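CalG4 (Micromonospora echinospora, PDB 3IA7) is a protein of the GT-B fold, pairing two Rossmann-like domains whose parallel beta sheets are flanked by helices, and is modelled with bound calcium ions. Local coordinates at residues Pro222-Pro226 / Ser293-His297; Pro232-Leu238 / Pro260-Ala266; Thr303-Thr307 / Ala327-Ser333; Phe314-Pro319 / Val373-Gln377. All blocks are in the same frame, centred on the assembly; numbering follows the deposited sequence.

Contact 1: residues Pro222-Pro226 / Ser293-His297; sequences PGWQP and SVLAH. With CA (calcium ion), chain E.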
# COMPACT_ATOMS: atom_id res chain seq x y z
N PRO A 222 -6.56 8.05 -6.96
CA PRO A 222 -7.98 8.36 -6.78
C PRO A 222 -8.39 8.24 -5.32
O PRO A 222 -8.70 7.13 -4.84
CB PRO A 222 -8.69 7.28 -7.64
CG PRO A 222 -7.61 6.66 -8.50
CD PRO A 222 -6.33 6.84 -7.76
N GLY A 223 -8.38 9.36 -4.59
CA GLY A 223 -8.69 9.34 -3.17
C GLY A 223 -10.11 9.78 -2.82
O GLY A 223 -10.61 10.78 -3.34
N TRP A 224 -10.75 9.03 -1.93
CA TRP A 224 -12.07 9.38 -1.42
C TRP A 224 -11.97 10.65 -0.55
O TRP A 224 -11.00 10.80 0.20
CB TRP A 224 -12.60 8.19 -0.62
CG TRP A 224 -13.93 8.40 0.03
CD1 TRP A 224 -15.17 8.02 -0.46
CD2 TRP A 224 -14.19 9.05 1.28
NE1 TRP A 224 -16.17 8.37 0.43
CE2 TRP A 224 -15.60 9.02 1.50
CE3 TRP A 224 -13.36 9.66 2.24
CZ2 TRP A 224 -16.18 9.56 2.64
CZ3 TRP A 224 -13.96 10.20 3.37
CH2 TRP A 224 -15.35 10.15 3.55
N GLN A 225 -12.95 11.56 -0.66
CA GLN A 225 -13.04 12.75 0.19
C GLN A 225 -14.43 12.80 0.91
O GLN A 225 -15.43 12.34 0.36
CB GLN A 225 -12.83 14.04 -0.65
CG GLN A 225 -11.51 14.13 -1.50
CD GLN A 225 -10.23 14.34 -0.63
OE1 GLN A 225 -10.32 14.65 0.55
NE2 GLN A 225 -9.05 14.16 -1.23
N PRO A 226 -14.49 13.39 2.13
CA PRO A 226 -15.75 13.46 2.85
C PRO A 226 -16.68 14.50 2.17
O PRO A 226 -16.18 15.33 1.39
CB PRO A 226 -15.31 13.91 4.27
CG PRO A 226 -14.06 14.70 4.05
CD PRO A 226 -13.38 14.01 2.87
N SER A 293 -7.79 6.31 2.82
CA SER A 293 -8.39 7.60 2.45
C SER A 293 -9.56 7.88 3.38
O SER A 293 -9.77 9.02 3.85
CB SER A 293 -8.86 7.59 0.98
OG SER A 293 -7.80 7.11 0.14
N VAL A 294 -10.32 6.84 3.67
CA VAL A 294 -11.48 7.04 4.58
C VAL A 294 -10.98 7.24 6.01
O VAL A 294 -11.41 8.20 6.69
CB VAL A 294 -12.50 5.93 4.45
CG1 VAL A 294 -13.71 6.16 5.38
CG2 VAL A 294 -12.92 5.81 2.99
N LEU A 295 -10.06 6.38 6.46
CA LEU A 295 -9.54 6.48 7.86
C LEU A 295 -8.88 7.82 8.10
O LEU A 295 -8.93 8.33 9.22
CB LEU A 295 -8.54 5.35 8.23
CG LEU A 295 -9.23 3.98 8.43
CD1 LEU A 295 -8.27 2.78 8.34
CD2 LEU A 295 -10.04 3.93 9.69
N ALA A 296 -8.23 8.38 7.08
CA ALA A 296 -7.60 9.70 7.29
C ALA A 296 -8.59 10.79 7.73
O ALA A 296 -8.18 11.77 8.29
CB ALA A 296 -6.77 10.16 6.03
N HIS A 297 -9.89 10.61 7.46
CA HIS A 297 -10.92 11.58 7.81
C HIS A 297 -11.81 11.06 8.94
O HIS A 297 -12.66 11.78 9.46
CB HIS A 297 -11.80 11.95 6.60
CG HIS A 297 -11.03 12.43 5.42
ND1 HIS A 297 -10.53 11.58 4.47
CD2 HIS A 297 -10.62 13.67 5.07
CE1 HIS A 297 -9.85 12.28 3.56
NE2 HIS A 297 -9.91 13.55 3.89
CA CA E . -8.86 15.26 2.31
O HOH W 1 -8.28 16.73 3.99
O HOH W 2 -10.75 16.64 2.62
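W224 and H297 form an offset edge-to-face pair. The six-membered ring of the indole turns its edge toward the face of the imidazole, with ring centroids 5.8 Å apart and planes at 65°, and its CZ3 lies 3.9 Å from H297 ND1. With CG anti to the backbone N (chi1 178°), the indole is swung against helix 291-295, where V294 CG2 makes a CH-pi contact over one face, 3.9 Å from W224 CD2. The opposite face is covered by the backbone N of P226, and E284 takes the indole NE1 in a hydrogen bond. P226 makes another CH-pi contact, on H297: its CD stands over the imidazole face, 3.6 Å from the centroid and 15° off its normal, and the two side chains cross at about a right angle. In the fold, this joins the loop leading into strand 233-237, an inner strand of the C-terminal Rossmann-like sheet, to the end of helix 291-295. A somewhat bent bond of 2.7 Å from H297 ND1 to S293 O, close to the ring plane, and the calcium ion 2.6 Å from NE2 hold the ring at two sides and should restrain its rotation. Q225 starts out pointing away from the helix, but the bend at its chi2 brings OE1 back to within 2.4 Å of the same ion, with its amide plane steep to the imidazole. Two waters add further ligands, and L42 O and E46 OE2 of the second subunit also bind the ion, so the metal bridges the two chains.

Contact 2: residues Pro232-Leu238 / Pro260-Ala266; sequences PVLLVSL and PWHVVMA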
# COMPACT_ATOMS: atom_id res chain seq x y z
N PRO A 232 -18.46 14.33 10.56
CA PRO A 232 -17.94 13.22 11.36
C PRO A 232 -18.07 11.95 10.54
O PRO A 232 -19.15 11.67 9.99
CB PRO A 232 -18.88 13.17 12.57
CG PRO A 232 -19.69 14.45 12.52
CD PRO A 232 -19.77 14.80 11.07
N VAL A 233 -16.96 11.26 10.31
CA VAL A 233 -16.97 10.13 9.37
C VAL A 233 -16.78 8.84 10.20
O VAL A 233 -15.92 8.77 11.07
CB VAL A 233 -15.87 10.24 8.29
CG1 VAL A 233 -15.84 8.96 7.40
CG2 VAL A 233 -16.10 11.48 7.36
N LEU A 234 -17.60 7.83 9.89
CA LEU A 234 -17.43 6.51 10.43
C LEU A 234 -17.09 5.53 9.32
O LEU A 234 -17.78 5.49 8.28
CB LEU A 234 -18.72 6.06 11.14
CG LEU A 234 -18.76 4.60 11.67
CD1 LEU A 234 -17.75 4.31 12.82
CD2 LEU A 234 -20.16 4.22 12.09
N LEU A 235 -16.03 4.73 9.53
CA LEU A 235 -15.79 3.58 8.64
C LEU A 235 -16.30 2.33 9.32
O LEU A 235 -15.98 2.05 10.49
CB LEU A 235 -14.29 3.43 8.30
CG LEU A 235 -13.85 2.18 7.45
CD1 LEU A 235 -14.55 2.17 6.15
CD2 LEU A 235 -12.36 2.20 7.20
N VAL A 236 -17.08 1.56 8.60
CA VAL A 236 -17.58 0.29 9.06
C VAL A 236 -17.04 -0.83 8.14
O VAL A 236 -17.22 -0.79 6.91
CB VAL A 236 -19.13 0.21 9.01
CG1 VAL A 236 -19.57 -1.20 9.53
CG2 VAL A 236 -19.75 1.33 9.83
N SER A 237 -16.40 -1.83 8.73
CA SER A 237 -15.89 -2.93 7.90
C SER A 237 -15.88 -4.22 8.68
O SER A 237 -15.47 -4.21 9.83
CB SER A 237 -14.46 -2.59 7.47
OG SER A 237 -13.96 -3.61 6.63
N LEU A 238 -16.27 -5.34 8.07
CA LEU A 238 -16.17 -6.64 8.76
C LEU A 238 -15.19 -7.57 8.07
O LEU A 238 -15.19 -8.78 8.32
CB LEU A 238 -17.55 -7.33 8.81
CG LEU A 238 -18.69 -6.65 9.61
CD1 LEU A 238 -19.92 -7.61 9.63
CD2 LEU A 238 -18.24 -6.30 11.01
N PRO A 260 -25.70 13.91 11.74
CA PRO A 260 -24.74 14.52 10.83
C PRO A 260 -23.64 13.57 10.36
O PRO A 260 -22.82 13.95 9.57
CB PRO A 260 -24.09 15.62 11.69
CG PRO A 260 -25.07 15.81 12.83
CD PRO A 260 -25.55 14.43 13.10
N TRP A 261 -23.62 12.34 10.84
CA TRP A 261 -22.53 11.45 10.44
C TRP A 261 -22.58 11.12 8.98
O TRP A 261 -23.64 11.11 8.37
CB TRP A 261 -22.57 10.14 11.23
CG TRP A 261 -22.12 10.28 12.67
CD1 TRP A 261 -22.89 10.67 13.73
CD2 TRP A 261 -20.84 9.96 13.20
NE1 TRP A 261 -22.15 10.64 14.88
CE2 TRP A 261 -20.89 10.20 14.59
CE3 TRP A 261 -19.63 9.49 12.63
CZ2 TRP A 261 -19.80 9.98 15.43
CZ3 TRP A 261 -18.53 9.29 13.47
CH2 TRP A 261 -18.63 9.51 14.85
N HIS A 262 -21.41 10.83 8.42
CA HIS A 262 -21.32 10.21 7.10
C HIS A 262 -20.67 8.86 7.28
O HIS A 262 -19.53 8.75 7.81
CB HIS A 262 -20.52 11.04 6.11
CG HIS A 262 -20.50 10.44 4.73
ND1 HIS A 262 -21.52 10.64 3.81
CD2 HIS A 262 -19.62 9.61 4.13
CE1 HIS A 262 -21.24 9.98 2.69
NE2 HIS A 262 -20.11 9.34 2.87
N VAL A 263 -21.37 7.81 6.82
CA VAL A 263 -20.93 6.42 7.11
C VAL A 263 -20.46 5.76 5.81
O VAL A 263 -21.19 5.75 4.78
CB VAL A 263 -22.08 5.59 7.79
CG1 VAL A 263 -21.62 4.10 8.03
CG2 VAL A 263 -22.52 6.28 9.12
N VAL A 264 -19.25 5.20 5.85
CA VAL A 264 -18.74 4.40 4.72
C VAL A 264 -18.67 2.94 5.15
O VAL A 264 -17.98 2.63 6.13
CB VAL A 264 -17.35 4.87 4.24
CG1 VAL A 264 -16.87 3.99 3.07
CG2 VAL A 264 -17.37 6.36 3.89
N MSE A 265 -19.42 2.09 4.45
CA MSE A 265 -19.45 0.68 4.81
C MSE A 265 -18.75 -0.11 3.73
O MSE A 265 -19.13 -0.04 2.55
CB MSE A 265 -20.88 0.18 5.05
CG MSE A 265 -21.75 1.19 5.86
SE MSE A 265 -23.27 0.34 6.65
CE MSE A 265 -24.26 0.08 4.92
N ALA A 266 -17.71 -0.84 4.11
CA ALA A 266 -16.98 -1.76 3.21
C ALA A 266 -17.49 -3.16 3.49
O ALA A 266 -17.28 -3.71 4.60
CB ALA A 266 -15.49 -1.69 3.47
O HOH W 3 -17.06 -6.25 5.58
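P232 lays its CB over the face of the W261 six-membered ring, 3.8 Å from the centroid and 14° off the normal, at the start of two paired parallel strands. The edge of the same indole runs beside the backbone of the partner strand, with CE3 touching L234 CB, while its NE1 is bonded to E361. From here the pairing is regular. The axes of the two short strand segments, 233-237 and 262-266, approach to 4.8 Å at 18°, and helix 246-256 joins them as a beta-alpha-beta unit of the Rossmann-like sheet. H262 N to P232 O (2.9 Å) opens a series of five nearly straight backbone bonds, which ends with A266 N to V236 O at 2.8 Å. The tight packing lies on the face carrying L234, V236 and V263, where V236 CG2 meets V263 CG1 at 3.8 Å and F256 of the helix covers L234 and V263. Looser are exposed P260, which reaches P232 mainly through its carbonyl oxygen, and the L238 end. There L238 N and A266 O have drawn 4.0 Å apart, and a water takes the proton of L238 N at 2.8 Å while lying close to A266 O. Direct amide bonds thus fix the strands along the buried middle, held by apolar cover, whereas beyond S237 one water stands between L238 N and A266 O where a direct bond would continue the series.

Contact 3: residues Thr303-Thr307 / Ala327-Ser333; sequences THGTT and ATEAAPS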
# COMPACT_ATOMS: atom_id res chain seq x y z
N THR A 303 -15.42 -2.17 13.53
CA THR A 303 -14.72 -3.25 12.82
C THR A 303 -14.75 -4.54 13.60
O THR A 303 -15.10 -4.54 14.78
CB THR A 303 -13.24 -2.87 12.45
OG1 THR A 303 -12.67 -3.92 11.66
CG2 THR A 303 -12.39 -2.70 13.68
N HIS A 304 -14.43 -5.66 12.93
CA HIS A 304 -14.35 -6.98 13.56
C HIS A 304 -13.14 -7.16 14.50
O HIS A 304 -13.19 -7.92 15.47
CB HIS A 304 -14.41 -8.10 12.50
CG HIS A 304 -13.40 -7.93 11.40
ND1 HIS A 304 -13.22 -6.74 10.72
CD2 HIS A 304 -12.52 -8.81 10.85
CE1 HIS A 304 -12.25 -6.88 9.83
NE2 HIS A 304 -11.82 -8.13 9.88
N GLY A 305 -12.04 -6.47 14.25
CA GLY A 305 -10.97 -6.47 15.25
C GLY A 305 -9.81 -7.44 14.99
O GLY A 305 -9.05 -7.74 15.90
N THR A 306 -9.69 -7.93 13.75
CA THR A 306 -8.49 -8.67 13.35
C THR A 306 -7.26 -7.74 13.49
O THR A 306 -7.38 -6.52 13.31
CB THR A 306 -8.61 -9.17 11.89
OG1 THR A 306 -8.95 -8.07 11.04
CG2 THR A 306 -9.72 -10.22 11.79
N THR A 307 -6.11 -8.32 13.83
CA THR A 307 -4.90 -7.53 14.07
C THR A 307 -4.61 -6.58 12.91
O THR A 307 -4.24 -5.42 13.15
CB THR A 307 -3.66 -8.40 14.28
OG1 THR A 307 -3.49 -9.20 13.12
CG2 THR A 307 -3.83 -9.33 15.46
N ALA A 327 -15.60 -12.31 13.62
CA ALA A 327 -14.37 -12.99 13.21
C ALA A 327 -13.81 -13.78 14.39
O ALA A 327 -13.38 -13.19 15.37
CB ALA A 327 -13.34 -11.97 12.70
N THR A 328 -13.85 -15.11 14.32
CA THR A 328 -13.20 -15.93 15.36
C THR A 328 -11.70 -15.60 15.55
O THR A 328 -11.19 -15.63 16.68
CB THR A 328 -13.40 -17.45 15.13
OG1 THR A 328 -13.34 -17.75 13.73
CG2 THR A 328 -14.76 -17.89 15.68
N GLU A 329 -11.03 -15.23 14.47
CA GLU A 329 -9.62 -14.82 14.50
C GLU A 329 -9.38 -13.52 15.29
O GLU A 329 -8.24 -13.22 15.67
CB GLU A 329 -9.09 -14.64 13.08
CG GLU A 329 -9.25 -15.88 12.22
CD GLU A 329 -9.38 -15.56 10.73
OE1 GLU A 329 -9.45 -14.35 10.38
OE2 GLU A 329 -9.41 -16.53 9.93
N ALA A 330 -10.43 -12.75 15.54
CA ALA A 330 -10.30 -11.42 16.14
C ALA A 330 -10.18 -11.37 17.68
O ALA A 330 -9.87 -10.31 18.23
CB ALA A 330 -11.44 -10.51 15.68
N ALA A 331 -10.43 -12.48 18.38
CA ALA A 331 -10.49 -12.42 19.85
C ALA A 331 -9.19 -11.89 20.55
O ALA A 331 -9.28 -10.96 21.34
CB ALA A 331 -11.00 -13.76 20.47
N PRO A 332 -8.00 -12.47 20.25
CA PRO A 332 -6.74 -11.97 20.85
C PRO A 332 -6.47 -10.48 20.61
O PRO A 332 -6.17 -9.74 21.56
CB PRO A 332 -5.67 -12.79 20.13
CG PRO A 332 -6.36 -14.03 19.67
CD PRO A 332 -7.76 -13.62 19.35
N SER A 333 -6.56 -10.03 19.34
CA SER A 333 -6.37 -8.59 19.03
C SER A 333 -7.43 -7.75 19.67
O SER A 333 -7.12 -6.76 20.29
CB SER A 333 -6.34 -8.30 17.54
OG SER A 333 -7.16 -9.24 16.86
O HOH W 4 -6.15 -11.34 13.74
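S333 has a chi1 of 31°, partway between staggered and eclipsed, and this turn carries OG to G305 O. In T307, chi1 59° sets OG1 between N and the carbonyl carbon and leaves CG2 anti to the carbonyl carbon, against S333 CB, at 3.4 Å a tighter carbon contact than usual. The hydroxyl of S333 gives its proton to G305 O in the carbonyl plane at 2.6 Å, a short bond between a loop carbonyl and helix 331-339. Around this bond the packing is made by small methyls. A330 CB packs on the backbone of H304 and G305, 3.1 Å from H304 O and 3.5 Å from G305 C, where the chain turns with a positive phi at G305. A327 CB sits at the edge of the H304 imidazole, 3.8 Å from CD2 and near its plane, and T306 CG2 touches the same methyl. The loop follows strand 298-303 at the C-terminal end of the Rossmann-like sheet and runs into helix 307-315, with T306 as its N-cap residue. T307 N, in the first turn of that helix, gives its proton to a water at 3.0 Å, which reaches E329 O by a weak bond. The loop leading into helix 307-315 is therefore joined to segment 327-333 by one serine bond and, weakly, one water, while H304 O, buried under the A330 methyl, has no hydrogen-bonding partner in the model, probably at some energetic cost.

Contact 4: residues Phe314-Pro319 / Val373-Gln377; sequences FAAGVP and VRRMQ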
# COMPACT_ATOMS: atom_id res chain seq x y z
N PHE A 314 -5.31 2.24 13.85
CA PHE A 314 -4.40 2.99 14.70
C PHE A 314 -3.31 3.77 13.92
O PHE A 314 -2.96 4.84 14.37
CB PHE A 314 -3.76 2.07 15.72
CG PHE A 314 -4.76 1.44 16.67
CD1 PHE A 314 -6.00 2.04 16.94
CD2 PHE A 314 -4.44 0.24 17.27
CE1 PHE A 314 -6.91 1.45 17.84
CE2 PHE A 314 -5.29 -0.35 18.14
CZ PHE A 314 -6.55 0.22 18.43
N ALA A 315 -2.82 3.24 12.78
CA ALA A 315 -1.86 3.98 11.90
C ALA A 315 -2.41 5.37 11.57
O ALA A 315 -1.64 6.30 11.37
CB ALA A 315 -1.58 3.21 10.58
N ALA A 316 -3.73 5.48 11.47
CA ALA A 316 -4.35 6.76 11.17
C ALA A 316 -4.85 7.52 12.41
O ALA A 316 -5.54 8.56 12.28
CB ALA A 316 -5.48 6.58 10.12
N GLY A 317 -4.55 6.98 13.60
CA GLY A 317 -5.03 7.55 14.89
C GLY A 317 -6.54 7.52 15.06
O GLY A 317 -7.09 8.39 15.72
N VAL A 318 -7.20 6.49 14.56
CA VAL A 318 -8.67 6.36 14.67
C VAL A 318 -9.02 5.34 15.73
O VAL A 318 -8.62 4.17 15.60
CB VAL A 318 -9.28 5.86 13.35
CG1 VAL A 318 -10.83 5.68 13.43
CG2 VAL A 318 -8.92 6.85 12.23
N PRO A 319 -9.82 5.75 16.72
CA PRO A 319 -10.25 4.81 17.76
C PRO A 319 -11.31 3.81 17.26
O PRO A 319 -12.04 4.10 16.30
CB PRO A 319 -10.81 5.72 18.89
CG PRO A 319 -11.31 6.94 18.18
CD PRO A 319 -10.36 7.12 16.94
N VAL A 373 -4.81 6.30 21.64
CA VAL A 373 -4.74 5.93 20.21
C VAL A 373 -3.65 6.79 19.46
O VAL A 373 -2.91 6.30 18.57
CB VAL A 373 -6.14 5.97 19.54
CG1 VAL A 373 -6.00 5.72 18.05
CG2 VAL A 373 -7.06 4.87 20.14
N ARG A 374 -3.58 8.06 19.79
CA ARG A 374 -2.56 8.92 19.18
C ARG A 374 -1.12 8.46 19.55
O ARG A 374 -0.23 8.48 18.71
CB ARG A 374 -2.80 10.37 19.52
CG ARG A 374 -3.94 10.90 18.69
CD ARG A 374 -4.12 12.35 18.81
NE ARG A 374 -5.39 12.76 18.22
CZ ARG A 374 -6.00 13.89 18.55
NH1 ARG A 374 -5.47 14.67 19.47
NH2 ARG A 374 -7.14 14.21 17.96
N ARG A 375 -0.93 8.03 20.80
CA ARG A 375 0.35 7.42 21.22
C ARG A 375 0.62 6.14 20.44
O ARG A 375 1.76 5.89 19.98
CB ARG A 375 0.38 7.18 22.74
CG ARG A 375 0.61 8.48 23.57
CD ARG A 375 2.03 8.47 24.25
NE ARG A 375 2.00 9.10 25.59
CZ ARG A 375 2.81 8.80 26.60
NH1 ARG A 375 3.75 7.86 26.48
NH2 ARG A 375 2.68 9.43 27.76
N MSE A 376 -0.42 5.33 20.24
CA MSE A 376 -0.26 4.09 19.44
C MSE A 376 0.08 4.41 17.97
O MSE A 376 0.87 3.71 17.36
CB MSE A 376 -1.53 3.19 19.48
CG MSE A 376 -1.39 1.87 18.64
SE MSE A 376 0.11 0.76 19.30
CE MSE A 376 -0.48 0.11 20.99
N GLN A 377 -0.54 5.44 17.42
CA GLN A 377 -0.22 5.90 16.06
C GLN A 377 1.27 6.24 15.92
O GLN A 377 1.91 5.88 14.91
CB GLN A 377 -1.08 7.12 15.68
CG GLN A 377 -0.73 7.78 14.32
CD GLN A 377 -1.67 8.96 13.99
OE1 GLN A 377 -2.10 9.67 14.88
NE2 GLN A 377 -1.95 9.18 12.72
O HOH W 5 -3.68 11.13 11.46
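Q377 NE2 is held from two directions where helix 367-381 packs against the C-terminal end of helix 307-315, which closes in a Schellman motif at G317, with G317 N bonded back to F314 O. The amide donates to A315 O at 3.2 Å with a bent N-H angle of 140°, approaching from above the carbonyl plane, and a water accepts its other proton at 2.9 Å. That same water donates to A316 O, so the amide reaches two carbonyls of the helix end, A315 O directly and A316 O through water. The side chain gets there by being fully extended, with CG anti to the backbone N (chi1 175°), and its CB lies against F314 O. The positive phi of G317 turns the chain into the path toward P319, and here the contact becomes apolar. V373 fills the corner between: CG1 packs on G317 C at 3.5 Å and reaches F314 CD1, while CG2 meets P319 CB. This ties helix 367-381 to the chain entering strand 320-322 of the Rossmann-like sheet. On the buried side, the bends of selenomethionine M376 at chi2 and chi3 steer only SE and CE, while its CG, anti to the backbone N, lies 3.7 Å from F314 CD2.

Overall arrangement
Contacts 2 and 3 are buried, whereas contacts 1 and 4 are partly exposed, and their chemistry follows. Contact 2 rests on backbone bonds inside the sheet, and contact 3 on a short serine bond among methyls, its centre about 9 Å from the centre of the chain. Contact 1, at the subunit interface, uses rings and a calcium ion, and contact 4 joins a glutamine and a water to apolar packing. The touches run in a chain, 3-2-1-4: S237 O receives weak bonds from T303 and H304 of contact 3, W224 CZ2 of contact 1 packs on V264 CG2 at 3.6 Å, and L295 packs contact 1 against A316 and V318 of contact 4. Contacts 3 and 4 hold opposite ends of helix 307-315.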